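Side-chain contact in Fe(2+) transporter FeoB (Legionella pneumophila, PDB 3IBY), which probably transports ferrous iron across the inner membrane in a GTP-driven uptake system, the chain here being its cytosolic part with the GTP-binding domain: residues 75-78 against 79-83. Numbering follows the deposited sequence.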
loop_
_atom_site.group_PDB
_atom_site.type_symbol
_atom_site.label_atom_id
_atom_site.label_comp_id
_atom_site.label_asym_id
_atom_site.label_seq_id
_atom_site.Cartn_x
_atom_site.Cartn_y
_atom_site.Cartn_z
ATOM N N ALA A 75 0.466 10.204 -4.321
ATOM C CA ALA A 75 0.074 8.870 -3.957
ATOM C C ALA A 75 -0.741 8.860 -2.657
ATOM O O ALA A 75 -1.780 8.187 -2.532
ATOM C CB ALA A 75 1.333 8.012 -3.818
ATOM N N ALA A 76 -0.216 9.604 -1.691
ATOM C CA ALA A 76 -0.872 9.884 -0.440
ATOM C C ALA A 76 -2.310 10.359 -0.633
ATOM O O ALA A 76 -3.199 9.870 0.064
ATOM C CB ALA A 76 -0.077 10.915 0.316
ATOM N N GLN A 77 -2.552 11.277 -1.572
ATOM C CA GLN A 77 -3.910 11.742 -1.784
ATOM C C GLN A 77 -4.747 10.962 -2.789
ATOM O O GLN A 77 -5.978 11.050 -2.737
ATOM C CB GLN A 77 -3.989 13.256 -2.056
ATOM C CG GLN A 77 -3.380 13.763 -3.328
ATOM C CD GLN A 77 -2.697 15.128 -3.117
ATOM O OE1 GLN A 77 -1.579 15.353 -3.593
ATOM N NE2 GLN A 77 -3.352 16.022 -2.370
ATOM N N SER A 78 -4.129 10.186 -3.672
ATOM C CA SER A 78 -4.898 9.468 -4.675
ATOM C C SER A 78 -5.649 8.293 -4.052
ATOM O O SER A 78 -6.767 8.013 -4.447
ATOM C CB SER A 78 -4.009 8.971 -5.816
ATOM O OG SER A 78 -3.255 10.002 -6.453
ATOM N N VAL A 79 -5.040 7.610 -3.080
ATOM C CA VAL A 79 -5.698 6.494 -2.389
ATOM C C VAL A 79 -6.868 6.953 -1.540
ATOM O O VAL A 79 -7.583 6.138 -1.023
ATOM C CB VAL A 79 -4.749 5.669 -1.500
ATOM C CG1 VAL A 79 -3.661 4.980 -2.324
ATOM C CG2 VAL A 79 -4.130 6.529 -0.417
ATOM N N ILE A 80 -7.065 8.253 -1.373
ATOM C CA ILE A 80 -8.309 8.724 -0.818
ATOM C C ILE A 80 -9.164 9.418 -1.915
ATOM O O ILE A 80 -10.382 9.267 -1.923
ATOM C CB ILE A 80 -8.082 9.548 0.518
ATOM C CG1 ILE A 80 -7.821 11.042 0.273
ATOM C CG2 ILE A 80 -6.944 8.970 1.364
ATOM C CD1 ILE A 80 -8.999 11.971 0.632
ATOM N N ASP A 81 -8.525 10.112 -2.864
ATOM C CA ASP A 81 -9.232 10.978 -3.869
ATOM C C ASP A 81 -9.924 10.199 -4.962
ATOM O O ASP A 81 -10.942 10.602 -5.472
ATOM C CB ASP A 81 -8.252 11.916 -4.614
ATOM C CG ASP A 81 -7.842 13.148 -3.808
ATOM O OD1 ASP A 81 -8.363 13.405 -2.684
ATOM O OD2 ASP A 81 -6.942 13.859 -4.322
ATOM N N LEU A 82 -9.301 9.112 -5.379
ATOM C CA LEU A 82 -9.752 8.420 -6.565
ATOM C C LEU A 82 -10.791 7.353 -6.231
ATOM O O LEU A 82 -10.913 6.846 -5.121
ATOM C CB LEU A 82 -8.577 7.786 -7.338
ATOM C CG LEU A 82 -7.513 8.684 -8.036
ATOM C CD1 LEU A 82 -6.368 7.810 -8.523
ATOM C CD2 LEU A 82 -8.024 9.652 -9.210
ATOM N N GLU A 83 -11.536 7.036 -7.263
ATOM C CA GLU A 83 -12.488 5.991 -7.232
ATOM C C GLU A 83 -11.827 4.787 -7.791
ATOM O O GLU A 83 -11.667 4.707 -8.979
ATOM C CB GLU A 83 -13.600 6.388 -8.156
ATOM C CG GLU A 83 -14.429 7.463 -7.607
ATOM C CD GLU A 83 -15.386 6.938 -6.569
ATOM O OE1 GLU A 83 -16.024 5.898 -6.871
ATOM O OE2 GLU A 83 -15.501 7.554 -5.464
#
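With chi1 at -67°, the CG of Leu82 sits beside its own backbone N, and the extended chi2 of 171° carries CD1 back along the helix to Ser78, where it packs 3.8 Å from CB. Val79, one turn on from Ala75, sets CG2 against two carbonyl oxygens of that turn, 3.5 Å from Ala76 O and nearly as close to Ala75 O. This is the last turn of helix 70-81, which follows the Asp54-Gly57 motif of the P-loop GTPase domain and so probably corresponds to the switch II helix. Gln77 O takes two amides there: Asp81 N at 2.7 Å is tilted slightly from the carbonyl plane, whereas Ile80 N at 3.3 Å comes from above it. Leu82 N still reaches Ser78 O at 2.9 Å in a fairly straight bond, although Leu82 itself has already left helical geometry. Asp81 runs alongside Gln77, pointing the same way, with OD2 3.7 Å from Gln77 CG. On the buried side, Ser78 OG turns back to hydrogen-bond Ile74 O, and its side chain rests on Trp31 and on Leu55, a predicted GTP-site residue. Val79 and Leu82 both touch Leu5 of strand 3-8, while Ile80 touches Phe199 and Tyr202 of helix 197-209.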